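Local coordinates for protein hypoxanthine-guanine phosphoribosyltransferase (Leishmania tarentolae, PDB 1PZM) that probably catalyses purine salvage, transferring the phosphoribosyl group of 5-phosphoribosyl pyrophosphate to hypoxanthine or guanine to give IMP or GMP, at residues F51-D56 / N118-L123; R25-Q30 / I172-A177; A35-C40 / A73-F78; Y136-M141 / L149-L154; K43-Y48 / E82-K87. One frame throughout, in Å; residues are numbered along the deposited sequence.

How the contacts relate
The five contacts lie in and around the parallel sheet of a phosphoribosyltransferase domain. Contacts 1 and 5 lie with centres 9 Å apart, at the end of the sheet remote from the GMP site, where M122 packs on I44 and Y48. The helix pair of contact 3 shares helix 30-48 with contact 5, and both reach the second subunit. Contact 4 covers the other face; its strand 149-153 runs beside 120-123 of contact 1 and 172-173 of contact 2. Contact 2, the link to the antiparallel sheet, about 31 Å from contact 1 between centres, approaches GMP most closely: A177 touches the nucleotide, whereas the side chain of M138 in contact 4 is about 11 Å from it.

Contact 1: residues F51-D56 / N118-L123; sequences FHLTAD and NRHIML
L53 and H120 bring their CA atoms to 8.7 Å as the irregular loop 51-56 passes the start of strand 120-123, so side chains, not backbone pairing, close the gap. The strand belongs to the parallel sheet of the type I phosphoribosyltransferase fold, and the loop links helix 30-48 to strand 59-64 of that sheet. H120 makes the largest share of the contact. Its imidazole stacks face to face on the F51 ring, with centroids 4.5 Å apart and planes inclined at 26°; H120 CE1 sits over the middle of the phenyl face. F51 has its CG beside its own backbone N (chi1 -77°), which places the ring against the histidine. L53 adds a methyl to the same imidazole, its CD2 lying 3.5 Å from H120 CD2. A histidine suits this place because it offers flat faces to apolar neighbours while its nitrogens serve polar ones: ND1 is hydrogen-bonded to S148 OG. Farther along, R119 bends at chi2 (-56°) and carries its guanidinium toward the loop. Its NH1 comes within 3.3 Å of D56 O, but the angle is too poor for a hydrogen bond, and the D56 carboxylate remains too far away for a salt bridge. A water at the edge of the imidazole, in its plane, lies doubtfully close to H120 NE2 and donates to F51 O at 2.9 Å.

Contact 2: residues R25-Q30 / I172-A177; sequences RTLVTQ and ITIPRA. Unlike the reference sequence in segment 172-177: R176 (reference His).
L27 and V28 meet I174 and I172 through methyl groups alone. L27 CD2 lies 3.9 Å from I174 CG2 and 4.0 Å from I174 CD1, touching both arms of the isoleucine as the two side chains pass at a slant. V28 and I172 instead reach toward each other tip to tip, V28 CG1 being 3.9 Å from I172 CD1. The extended I172 side chain (chi2 176°) suits this role, as its end methyl stands well clear of the strand. Branched aliphatic residues fill such a seam without needing any polar partner.

Next out, both L27 and V28 face I196 in a classic beta bulge, which helps the two consecutive residues present their side chains to the same partner segment. On the other side I172 pairs with L154 and D156 in the parallel sheet, and I174 packs on K157. Beyond it, A177 O accepts a hydrogen bond from K157 NZ, while R176, a histidine in the reference sequence, forms a salt bridge with D129. K157 and D129 both contact GMP, and A177 touches the nucleotide itself. The arrangement joins the small antiparallel sheet, the hood of type I phosphoribosyltransferases, to the core sheet beside the purine nucleotide pocket.

Contact 3: residues A35-C40 / A73-F78; sequences AATAKC and ADLARF
Aromatic and apolar contacts around F78 hold this helix pair together. The segment axes of 35-40 and 73-78 approach to 9.2 Å and cross at -48°, a distance to which the small A38 on the first helix is suited. With its CG beside the backbone N (chi1 -69°), F78 swings its ring toward that helix and lays one face over A38. The A38 methyl makes an off-centre CH-pi contact, CB lying 4.3 Å from the ring centroid, and the alanine backbone at CA also lies over this face. T37 approaches the same ring obliquely, its CG2 3.5 Å from F78 CD1, and that methyl also meets L75 CD1 at 4.0 Å. Threonine serves both environments here: CG2 enters the apolar seam while OG1 is hydrogen-bonded back to V33 O of its own helix.

Polar bonds run along the second helix, turned from the seam. R77 NE donates to A73 O at 2.9 Å, arriving 51° out of the carbonyl plane, and R77 NH2 forms a salt bridge with D74 OD1 at 2.8 Å, though its hydrogen bond is weak. These bonds help to hold the guanidinium at the dimer interface, where R77 and D74 exchange salt bridges with D74 and R77 of the second subunit and the F78 ring has a cation-pi partner in R194 of that subunit.

On the sheet side, C40 packs on Y169 and V171 of strand 169-173, while L75 touches V152 of strand 148-156, so the pair lies between the core sheet and the dimer partner.

Contact 4: residues Y136-M141 / L149-L154; sequences YLMRFM and LKTVVL
M138 projects from helix 136-141 across the end of T151 and lies obliquely against L149. Its CG stands beside the backbone N (chi1 -74°), and the chain runs straight to the sulfur before bending at the terminal methyl. M138 and T151 cross at about a right angle, with M138 SD 3.9 Å from T151 CG2 and M138 CG 4.1 Å from that methyl. L149 comes in under the base of the methionine: its CD2 is 4.2 Å from M138 CB and also touches the helix backbone, 4.1 Å from M138 CA and 4.0 Å from M138 O. Because L149 and T151 are two apart on the strand, both point to the same helix, while K150 between them points away.

The slender methionine follows the surface between two strand side chains, and the forked leucine reaches up to the helix backbone. T151 divides its branches: CG2 faces the methionine, whereas OG1, between the backbone N and carbonyl carbon (chi1 54°), is satisfied by L166 O. M138 also packs on L123 of the neighbouring strand, extending the apolar layer across the sheet. This is the helix-on-sheet packing of a beta-alpha-beta crossover, strand 127-128 to helix 132-142 to strand 148-156. The loop and first turn of this helix contribute D129 to T133 to the GMP site, as the PRPP loop does in type I phosphoribosyltransferases.

Contact 5: residues K43-Y48 / E82-K87; sequences KIAADY and EGVPVK
A45 and V84 bring their CA atoms to within 6.2 Å where the last turns of helix 30-48 pass the chain leaving helix 69-81 for strand 86-91. Helix 69-81 has just ended in a Schellman motif: G83, with positive phi (67°), is the C-prime residue, and the bonds from V84 N to L79 O and from G83 N to A80 O close the turn. Glycine suits this position because it accepts that backbone conformation readily.

The A45 methyl rests against both residues that flank the glycine. Its CB is 3.7 Å from V84 CG2 and 3.9 Å from E82 CB. V84 turns CG2 into the helix, anti to the carbonyl carbon, a setting that brings this methyl to 3.8 Å from A45 CA. A small alanine permits this near approach, and a beta-branched valine provides a compact apolar surface against it. E82 contributes only the base of its side chain; the chain then bends at chi2 (-49°), and OE2 forms a salt bridge with K42, one turn earlier on the first helix.

I44 and V84 both pack on L79 of helix 69-81, and I44 with Y48 covers L59 and M122 of the sheet. Beyond the valine, V86 N is hydrogen-bonded to E192 of the second subunit. The contact thus packs a helix against a Schellman-capped connection in the alpha/beta core of the phosphoribosyltransferase fold, beside the dimer interface.

Contact 1: residues F51-D56 / N118-L123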
# COMPACT_ATOMS: atom_id res chain seq x y z
N PHE A 51 -15.25 20.31 9.25
CA PHE A 51 -13.90 20.40 9.82
C PHE A 51 -12.95 21.29 9.03
O PHE A 51 -11.83 21.58 9.48
CB PHE A 51 -13.29 19.02 10.08
CG PHE A 51 -13.83 18.36 11.31
CD1 PHE A 51 -14.10 19.11 12.46
CD2 PHE A 51 -14.06 16.98 11.34
CE1 PHE A 51 -14.60 18.51 13.62
CE2 PHE A 51 -14.56 16.35 12.50
CZ PHE A 51 -14.84 17.13 13.64
N HIS A 52 -13.39 21.71 7.85
CA HIS A 52 -12.60 22.65 7.06
C HIS A 52 -11.22 22.13 6.65
O HIS A 52 -10.26 22.93 6.57
CB HIS A 52 -12.42 23.97 7.83
CG HIS A 52 -13.68 24.77 7.95
ND1 HIS A 52 -14.56 24.61 8.99
CD2 HIS A 52 -14.20 25.72 7.15
CE1 HIS A 52 -15.58 25.44 8.82
NE2 HIS A 52 -15.38 26.13 7.72
N LEU A 53 -11.10 20.83 6.39
CA LEU A 53 -9.81 20.23 6.06
C LEU A 53 -9.14 20.86 4.85
O LEU A 53 -9.79 21.11 3.83
CB LEU A 53 -9.95 18.73 5.80
CG LEU A 53 -10.75 17.97 6.84
CD1 LEU A 53 -10.99 16.52 6.40
CD2 LEU A 53 -10.04 18.06 8.18
N THR A 54 -7.84 21.10 4.97
CA THR A 54 -6.99 21.56 3.87
C THR A 54 -5.72 20.69 3.82
O THR A 54 -5.58 19.77 4.63
CB THR A 54 -6.59 23.03 4.10
OG1 THR A 54 -5.80 23.10 5.30
CG2 THR A 54 -7.82 23.93 4.41
N ALA A 55 -4.80 20.98 2.91
CA ALA A 55 -3.48 20.33 2.89
C ALA A 55 -2.72 20.48 4.21
O ALA A 55 -1.98 19.58 4.60
CB ALA A 55 -2.62 20.85 1.72
N ASP A 56 -2.87 21.61 4.92
CA ASP A 56 -2.19 21.78 6.22
C ASP A 56 -2.90 21.15 7.39
O ASP A 56 -2.33 21.03 8.48
CB ASP A 56 -1.98 23.25 6.57
CG ASP A 56 -0.64 23.77 6.11
OD1 ASP A 56 0.42 23.08 6.25
OD2 ASP A 56 -0.57 24.91 5.59
N ASN A 118 -3.31 17.35 17.68
CA ASN A 118 -4.18 18.35 17.08
C ASN A 118 -4.58 18.03 15.61
O ASN A 118 -5.15 18.89 14.94
N ARG A 119 -4.32 16.81 15.13
CA ARG A 119 -4.67 16.42 13.75
C ARG A 119 -5.87 15.48 13.69
O ARG A 119 -6.19 14.80 14.69
CB ARG A 119 -3.46 15.74 13.04
CG ARG A 119 -2.21 16.59 13.00
CD ARG A 119 -2.41 17.93 12.37
NE ARG A 119 -1.14 18.64 12.30
CZ ARG A 119 -1.01 19.93 12.01
NH1 ARG A 119 -2.08 20.67 11.75
NH2 ARG A 119 0.21 20.47 11.98
N HIS A 120 -6.53 15.43 12.53
CA HIS A 120 -7.67 14.54 12.34
C HIS A 120 -7.14 13.22 11.81
O HIS A 120 -6.53 13.16 10.73
CB HIS A 120 -8.69 15.15 11.39
CG HIS A 120 -9.33 16.39 11.93
ND1 HIS A 120 -10.21 16.36 12.99
CD2 HIS A 120 -9.22 17.69 11.56
CE1 HIS A 120 -10.62 17.59 13.25
NE2 HIS A 120 -10.04 18.42 12.40
N ILE A 121 -7.29 12.16 12.60
CA ILE A 121 -6.69 10.89 12.18
C ILE A 121 -7.72 9.76 12.04
O ILE A 121 -8.73 9.72 12.74
CB ILE A 121 -5.54 10.45 13.11
CG1 ILE A 121 -6.06 10.11 14.49
CG2 ILE A 121 -4.39 11.50 13.19
CD1 ILE A 121 -4.96 9.54 15.37
N MET A 122 -7.43 8.86 11.10
CA MET A 122 -8.32 7.76 10.79
C MET A 122 -7.53 6.48 10.67
O MET A 122 -6.64 6.34 9.76
CB MET A 122 -9.04 8.01 9.47
CG MET A 122 -10.06 6.89 9.17
SD MET A 122 -11.16 7.26 7.83
CE MET A 122 -12.23 8.50 8.76
N LEU A 123 -7.83 5.53 11.55
CA LEU A 123 -7.17 4.22 11.50
C LEU A 123 -7.83 3.41 10.41
O LEU A 123 -9.09 3.33 10.33
CB LEU A 123 -7.29 3.47 12.83
CG LEU A 123 -6.41 3.99 13.98
CD1 LEU A 123 -6.86 3.43 15.31
CD2 LEU A 123 -4.95 3.64 13.70
O HOH W 1 -10.56 20.87 11.99

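Contact 2: residues R25-Q30 / I172-A177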
# COMPACT_ATOMS: atom_id res chain seq x y z
N ARG A 25 -14.52 -20.08 -2.19
CA ARG A 25 -15.49 -19.19 -2.83
C ARG A 25 -15.10 -17.74 -2.73
O ARG A 25 -14.49 -17.31 -1.76
CB ARG A 25 -16.92 -19.41 -2.32
CG ARG A 25 -17.18 -19.02 -0.89
CD ARG A 25 -18.46 -19.65 -0.32
NE ARG A 25 -18.55 -19.35 1.11
CZ ARG A 25 -19.19 -18.29 1.62
NH1 ARG A 25 -19.85 -17.45 0.81
NH2 ARG A 25 -19.19 -18.09 2.93
N THR A 26 -15.49 -17.00 -3.75
CA THR A 26 -15.35 -15.56 -3.78
C THR A 26 -16.39 -15.01 -2.85
O THR A 26 -17.57 -15.32 -3.02
CB THR A 26 -15.63 -15.09 -5.22
OG1 THR A 26 -14.64 -15.68 -6.07
CG2 THR A 26 -15.43 -13.57 -5.38
N LEU A 27 -15.97 -14.20 -1.88
CA LEU A 27 -16.89 -13.63 -0.92
C LEU A 27 -17.30 -12.24 -1.46
O LEU A 27 -18.49 -11.95 -1.52
CB LEU A 27 -16.25 -13.50 0.47
CG LEU A 27 -17.22 -12.95 1.55
CD1 LEU A 27 -18.52 -13.87 1.84
CD2 LEU A 27 -16.49 -12.65 2.88
N VAL A 28 -16.32 -11.42 -1.91
CA VAL A 28 -16.62 -10.08 -2.42
C VAL A 28 -15.69 -9.82 -3.59
O VAL A 28 -14.48 -10.01 -3.45
CB VAL A 28 -16.33 -8.96 -1.36
CG1 VAL A 28 -16.93 -7.60 -1.81
CG2 VAL A 28 -16.85 -9.37 0.07
N THR A 29 -16.25 -9.40 -4.74
CA THR A 29 -15.41 -9.13 -5.86
C THR A 29 -14.78 -7.76 -5.65
O THR A 29 -15.27 -6.89 -4.85
CB THR A 29 -16.15 -9.16 -7.18
OG1 THR A 29 -17.13 -8.10 -7.18
CG2 THR A 29 -16.91 -10.49 -7.37
N GLN A 30 -13.69 -7.62 -6.36
CA GLN A 30 -13.02 -6.33 -6.51
C GLN A 30 -13.99 -5.13 -6.82
O GLN A 30 -13.95 -4.06 -6.14
CB GLN A 30 -11.95 -6.47 -7.63
CG GLN A 30 -11.39 -5.15 -8.18
CD GLN A 30 -10.26 -5.39 -9.17
OE1 GLN A 30 -9.08 -5.56 -8.74
NE2 GLN A 30 -10.58 -5.41 -10.52
N ILE A 172 -18.03 -3.27 5.00
CA ILE A 172 -18.81 -4.49 4.76
C ILE A 172 -18.84 -5.33 6.02
O ILE A 172 -17.78 -5.52 6.62
CB ILE A 172 -18.17 -5.31 3.63
CG1 ILE A 172 -17.90 -4.41 2.41
CG2 ILE A 172 -19.06 -6.53 3.30
CD1 ILE A 172 -17.17 -5.15 1.26
N THR A 173 -20.02 -5.83 6.41
CA THR A 173 -20.16 -6.65 7.62
C THR A 173 -20.33 -8.09 7.18
O THR A 173 -21.17 -8.35 6.34
CB THR A 173 -21.37 -6.16 8.43
OG1 THR A 173 -21.07 -4.86 8.94
CG2 THR A 173 -21.62 -7.03 9.75
N ILE A 174 -19.53 -9.03 7.71
CA ILE A 174 -19.58 -10.41 7.19
C ILE A 174 -19.57 -11.38 8.34
O ILE A 174 -19.17 -11.02 9.45
CB ILE A 174 -18.34 -10.77 6.33
CG1 ILE A 174 -17.07 -10.69 7.19
CG2 ILE A 174 -18.26 -9.90 5.07
CD1 ILE A 174 -15.75 -11.15 6.49
N PRO A 175 -20.00 -12.61 8.10
CA PRO A 175 -19.97 -13.60 9.18
C PRO A 175 -18.55 -14.08 9.43
O PRO A 175 -17.58 -13.66 8.77
CB PRO A 175 -20.94 -14.71 8.71
CG PRO A 175 -21.07 -14.53 7.24
CD PRO A 175 -20.53 -13.15 6.83
N ARG A 176 -18.39 -14.87 10.48
CA ARG A 176 -17.07 -15.40 10.76
C ARG A 176 -16.62 -16.31 9.62
O ARG A 176 -17.41 -17.10 9.05
CB ARG A 176 -17.02 -16.03 12.14
CG ARG A 176 -16.84 -14.94 13.19
CD ARG A 176 -16.17 -15.39 14.47
NE ARG A 176 -14.71 -15.27 14.38
CZ ARG A 176 -13.86 -16.01 15.11
NH1 ARG A 176 -14.34 -16.91 15.96
NH2 ARG A 176 -12.54 -15.85 15.00
N ALA A 177 -15.41 -16.11 9.20
CA ALA A 177 -14.86 -16.96 8.20
C ALA A 177 -13.44 -16.46 8.00
O ALA A 177 -13.13 -15.28 8.20
CB ALA A 177 -15.67 -16.83 6.91

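Contact 3: residues A35-C40 / A73-F78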
# COMPACT_ATOMS: atom_id res chain seq x y z
N ALA A 35 -17.17 -0.37 -5.27
CA ALA A 35 -18.44 0.31 -5.11
C ALA A 35 -18.77 0.65 -3.63
O ALA A 35 -19.21 1.77 -3.36
CB ALA A 35 -19.63 -0.48 -5.76
N ALA A 36 -18.53 -0.27 -2.68
CA ALA A 36 -18.84 0.02 -1.26
C ALA A 36 -17.84 1.10 -0.71
O ALA A 36 -18.19 1.98 0.09
CB ALA A 36 -18.76 -1.30 -0.38
N THR A 37 -16.60 1.04 -1.17
CA THR A 37 -15.60 1.96 -0.67
C THR A 37 -15.85 3.37 -1.20
O THR A 37 -15.65 4.34 -0.45
CB THR A 37 -14.23 1.52 -1.14
OG1 THR A 37 -13.95 0.23 -0.58
CG2 THR A 37 -13.18 2.43 -0.53
N ALA A 38 -16.23 3.50 -2.47
CA ALA A 38 -16.66 4.80 -3.04
C ALA A 38 -17.79 5.48 -2.26
O ALA A 38 -17.75 6.70 -2.02
CB ALA A 38 -17.06 4.64 -4.56
N LYS A 39 -18.81 4.69 -1.89
CA LYS A 39 -19.96 5.18 -1.10
C LYS A 39 -19.47 5.59 0.28
O LYS A 39 -19.87 6.64 0.80
CB LYS A 39 -21.08 4.12 -0.98
CG LYS A 39 -21.84 3.92 -2.36
CD LYS A 39 -23.00 2.94 -2.17
CE LYS A 39 -24.02 3.11 -3.28
NZ LYS A 39 -25.32 2.41 -3.07
N CYS A 40 -18.56 4.79 0.87
CA CYS A 40 -18.11 5.10 2.24
C CYS A 40 -17.27 6.40 2.17
O CYS A 40 -17.40 7.28 3.01
CB CYS A 40 -17.31 3.92 2.81
SG CYS A 40 -16.39 4.31 4.34
N ALA A 73 -4.54 2.13 -0.30
CA ALA A 73 -4.22 2.68 -1.63
C ALA A 73 -5.49 3.05 -2.37
O ALA A 73 -5.51 4.07 -3.06
CB ALA A 73 -3.46 1.66 -2.44
N ASP A 74 -6.50 2.18 -2.27
CA ASP A 74 -7.74 2.40 -3.05
C ASP A 74 -8.65 3.44 -2.33
O ASP A 74 -9.16 4.35 -2.93
CB ASP A 74 -8.49 1.05 -3.16
CG ASP A 74 -7.82 0.08 -4.14
OD1 ASP A 74 -6.73 0.41 -4.73
OD2 ASP A 74 -8.34 -1.06 -4.39
N LEU A 75 -8.80 3.32 -1.01
CA LEU A 75 -9.59 4.31 -0.25
C LEU A 75 -9.00 5.70 -0.42
O LEU A 75 -9.76 6.64 -0.57
CB LEU A 75 -9.65 3.96 1.24
CG LEU A 75 -10.28 4.98 2.20
CD1 LEU A 75 -11.84 5.25 2.00
CD2 LEU A 75 -9.97 4.55 3.71
N ALA A 76 -7.65 5.83 -0.35
CA ALA A 76 -7.02 7.13 -0.62
C ALA A 76 -7.52 7.77 -1.92
O ALA A 76 -7.84 8.95 -1.94
CB ALA A 76 -5.45 7.10 -0.60
N ARG A 77 -7.55 6.99 -3.00
CA ARG A 77 -8.02 7.49 -4.30
C ARG A 77 -9.53 7.81 -4.40
O ARG A 77 -9.91 8.79 -4.99
CB ARG A 77 -7.56 6.56 -5.42
CG ARG A 77 -6.02 6.58 -5.61
CD ARG A 77 -5.53 5.53 -6.55
NE ARG A 77 -5.47 4.18 -5.97
CZ ARG A 77 -4.88 3.18 -6.65
NH1 ARG A 77 -4.30 3.45 -7.89
NH2 ARG A 77 -4.82 1.96 -6.15
N PHE A 78 -10.38 7.01 -3.79
CA PHE A 78 -11.78 7.39 -3.62
C PHE A 78 -12.01 8.69 -2.82
O PHE A 78 -12.90 9.50 -3.14
CB PHE A 78 -12.60 6.21 -3.00
CG PHE A 78 -12.75 5.05 -3.95
CD1 PHE A 78 -12.25 3.79 -3.63
CD2 PHE A 78 -13.34 5.26 -5.22
CE1 PHE A 78 -12.35 2.73 -4.56
CE2 PHE A 78 -13.42 4.24 -6.17
CZ PHE A 78 -12.92 2.94 -5.83

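Contact 4: residues Y136-M141 / L149-L154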
# COMPACT_ATOMS: atom_id res chain seq x y z
N TYR A 136 -6.19 -1.80 21.06
CA TYR A 136 -4.85 -1.38 21.49
C TYR A 136 -4.45 -0.14 20.67
O TYR A 136 -3.98 0.88 21.22
CB TYR A 136 -3.83 -2.50 21.26
CG TYR A 136 -2.38 -2.09 21.51
CD1 TYR A 136 -1.87 -2.03 22.81
CD2 TYR A 136 -1.52 -1.78 20.45
CE1 TYR A 136 -0.57 -1.66 23.04
CE2 TYR A 136 -0.20 -1.41 20.68
CZ TYR A 136 0.26 -1.35 21.97
OH TYR A 136 1.56 -1.00 22.21
N LEU A 137 -4.65 -0.23 19.36
CA LEU A 137 -4.15 0.82 18.48
C LEU A 137 -4.88 2.12 18.79
O LEU A 137 -4.28 3.19 18.76
CB LEU A 137 -4.34 0.44 17.00
CG LEU A 137 -3.45 -0.68 16.46
CD1 LEU A 137 -3.86 -1.05 15.01
CD2 LEU A 137 -1.97 -0.32 16.50
N MET A 138 -6.18 2.00 19.04
CA MET A 138 -7.02 3.15 19.36
C MET A 138 -6.51 3.85 20.60
O MET A 138 -6.19 5.04 20.55
CB MET A 138 -8.48 2.74 19.50
CG MET A 138 -9.17 2.43 18.14
SD MET A 138 -10.94 2.00 18.35
CE MET A 138 -11.64 3.49 19.17
N ARG A 139 -6.38 3.09 21.70
CA ARG A 139 -5.87 3.62 22.97
C ARG A 139 -4.53 4.30 22.74
O ARG A 139 -4.26 5.39 23.26
CB ARG A 139 -5.69 2.50 24.02
CG ARG A 139 -6.97 1.75 24.42
CD ARG A 139 -6.88 0.88 25.72
NE ARG A 139 -8.17 0.21 25.94
CZ ARG A 139 -9.15 0.67 26.71
NH1 ARG A 139 -9.00 1.80 27.41
NH2 ARG A 139 -10.29 -0.01 26.81
N PHE A 140 -3.69 3.64 21.95
CA PHE A 140 -2.38 4.13 21.72
C PHE A 140 -2.37 5.44 20.90
O PHE A 140 -1.59 6.34 21.20
CB PHE A 140 -1.53 3.05 21.09
CG PHE A 140 -0.12 3.47 20.83
CD1 PHE A 140 0.87 3.24 21.78
CD2 PHE A 140 0.23 4.10 19.64
CE1 PHE A 140 2.19 3.63 21.54
CE2 PHE A 140 1.54 4.49 19.39
CZ PHE A 140 2.54 4.26 20.34
N MET A 141 -3.23 5.57 19.90
CA MET A 141 -3.28 6.81 19.11
C MET A 141 -3.93 7.97 19.92
O MET A 141 -3.51 9.12 19.78
CB MET A 141 -3.98 6.60 17.74
CG MET A 141 -3.17 5.72 16.75
SD MET A 141 -1.50 6.36 16.48
CE MET A 141 -0.53 4.88 15.87
N LEU A 149 -10.31 11.04 16.34
CA LEU A 149 -9.90 9.72 15.93
C LEU A 149 -11.10 8.95 15.42
O LEU A 149 -12.13 8.82 16.13
CB LEU A 149 -9.31 8.96 17.10
CG LEU A 149 -9.10 7.48 16.72
CD1 LEU A 149 -7.98 7.39 15.66
CD2 LEU A 149 -8.84 6.58 17.93
N LYS A 150 -10.98 8.41 14.21
CA LYS A 150 -12.06 7.58 13.69
C LYS A 150 -11.43 6.31 13.10
O LYS A 150 -10.21 6.27 12.87
CB LYS A 150 -12.91 8.31 12.63
CG LYS A 150 -13.75 9.52 13.11
CD LYS A 150 -14.99 9.15 13.95
CE LYS A 150 -15.52 10.40 14.69
NZ LYS A 150 -16.26 10.06 15.97
N THR A 151 -12.25 5.27 12.92
CA THR A 151 -11.78 4.01 12.36
C THR A 151 -12.57 3.63 11.16
O THR A 151 -13.85 3.67 11.19
CB THR A 151 -11.89 2.88 13.39
OG1 THR A 151 -13.27 2.82 13.90
CG2 THR A 151 -11.05 3.17 14.61
N VAL A 152 -11.86 3.20 10.12
CA VAL A 152 -12.55 2.63 8.96
C VAL A 152 -12.02 1.19 8.76
O VAL A 152 -10.79 0.95 8.83
CB VAL A 152 -12.35 3.51 7.69
CG1 VAL A 152 -10.82 3.74 7.39
CG2 VAL A 152 -13.07 2.90 6.47
N VAL A 153 -12.92 0.25 8.49
CA VAL A 153 -12.55 -1.17 8.40
C VAL A 153 -13.23 -1.74 7.15
O VAL A 153 -14.47 -1.57 7.02
CB VAL A 153 -13.10 -1.95 9.70
CG1 VAL A 153 -12.87 -3.48 9.60
CG2 VAL A 153 -12.43 -1.43 11.00
N LEU A 154 -12.51 -2.48 6.32
CA LEU A 154 -13.17 -2.99 5.09
C LEU A 154 -14.14 -4.09 5.46
O LEU A 154 -15.32 -4.07 5.06
CB LEU A 154 -12.15 -3.47 4.01
CG LEU A 154 -12.75 -4.06 2.71
CD1 LEU A 154 -13.71 -3.09 1.98
CD2 LEU A 154 -11.59 -4.54 1.78

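Contact 5: residues K43-Y48 / E82-K87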
# COMPACT_ATOMS: atom_id res chain seq x y z
N LYS A 43 -19.51 9.30 2.31
CA LYS A 43 -19.95 9.49 3.70
C LYS A 43 -18.87 10.26 4.52
O LYS A 43 -19.17 11.28 5.14
CB LYS A 43 -20.21 8.14 4.37
CG LYS A 43 -21.54 7.49 4.21
CD LYS A 43 -21.62 6.24 5.14
CE LYS A 43 -22.84 5.31 4.81
NZ LYS A 43 -22.56 3.82 4.99
N ILE A 44 -17.63 9.78 4.49
CA ILE A 44 -16.49 10.43 5.18
C ILE A 44 -16.41 11.92 4.86
O ILE A 44 -16.29 12.76 5.76
CB ILE A 44 -15.13 9.67 4.88
CG1 ILE A 44 -15.13 8.29 5.57
CG2 ILE A 44 -13.91 10.51 5.34
CD1 ILE A 44 -13.81 7.39 5.30
N ALA A 45 -16.50 12.23 3.58
CA ALA A 45 -16.41 13.60 3.09
C ALA A 45 -17.52 14.40 3.74
O ALA A 45 -17.31 15.53 4.16
CB ALA A 45 -16.54 13.64 1.58
N ALA A 46 -18.70 13.80 3.84
CA ALA A 46 -19.86 14.57 4.30
C ALA A 46 -19.68 14.78 5.79
O ALA A 46 -19.96 15.86 6.31
CB ALA A 46 -21.22 13.82 4.00
N ASP A 47 -19.18 13.74 6.47
CA ASP A 47 -19.00 13.79 7.90
C ASP A 47 -17.88 14.76 8.25
O ASP A 47 -17.85 15.28 9.36
CB ASP A 47 -18.70 12.41 8.46
CG ASP A 47 -19.90 11.48 8.44
OD1 ASP A 47 -21.08 11.94 8.35
OD2 ASP A 47 -19.73 10.24 8.55
N TYR A 48 -16.97 15.03 7.34
CA TYR A 48 -15.84 15.89 7.70
C TYR A 48 -15.93 17.32 7.15
O TYR A 48 -15.02 18.15 7.37
CB TYR A 48 -14.50 15.26 7.24
CG TYR A 48 -13.97 14.17 8.17
CD1 TYR A 48 -13.00 14.45 9.14
CD2 TYR A 48 -14.45 12.87 8.07
CE1 TYR A 48 -12.50 13.44 9.99
CE2 TYR A 48 -13.95 11.85 8.92
CZ TYR A 48 -12.99 12.16 9.87
OH TYR A 48 -12.54 11.17 10.70
N GLU A 82 -13.56 12.54 -3.87
CA GLU A 82 -14.49 13.33 -3.07
C GLU A 82 -13.87 14.66 -2.60
O GLU A 82 -14.49 15.40 -1.85
CB GLU A 82 -15.04 12.52 -1.88
CG GLU A 82 -15.81 11.23 -2.20
CD GLU A 82 -16.93 11.37 -3.27
OE1 GLU A 82 -17.69 12.37 -3.31
OE2 GLU A 82 -17.04 10.46 -4.12
N GLY A 83 -12.66 14.99 -3.07
CA GLY A 83 -11.97 16.20 -2.66
C GLY A 83 -11.53 16.28 -1.19
O GLY A 83 -11.36 17.37 -0.66
N VAL A 84 -11.38 15.14 -0.52
CA VAL A 84 -10.89 15.15 0.84
C VAL A 84 -9.36 15.12 0.80
O VAL A 84 -8.79 14.14 0.30
CB VAL A 84 -11.33 13.90 1.59
CG1 VAL A 84 -10.72 13.94 2.98
CG2 VAL A 84 -12.86 13.84 1.63
N PRO A 85 -8.67 16.15 1.34
CA PRO A 85 -7.22 16.18 1.25
C PRO A 85 -6.68 15.14 2.22
O PRO A 85 -7.20 15.08 3.34
CB PRO A 85 -6.84 17.59 1.68
CG PRO A 85 -8.03 18.08 2.54
CD PRO A 85 -9.24 17.29 2.09
N VAL A 86 -5.70 14.34 1.80
CA VAL A 86 -5.14 13.36 2.73
C VAL A 86 -3.64 13.35 2.87
O VAL A 86 -2.93 13.76 1.94
CB VAL A 86 -5.63 11.92 2.53
CG1 VAL A 86 -7.15 11.82 2.10
CG2 VAL A 86 -4.71 11.05 1.75
N LYS A 87 -3.19 12.86 4.03
CA LYS A 87 -1.77 12.45 4.24
C LYS A 87 -1.80 11.01 4.76
O LYS A 87 -2.83 10.55 5.30
CB LYS A 87 -1.04 13.39 5.19
CG LYS A 87 -0.79 14.77 4.62
CD LYS A 87 0.01 15.64 5.61
CE LYS A 87 0.31 17.03 5.02
NZ LYS A 87 0.90 18.02 6.03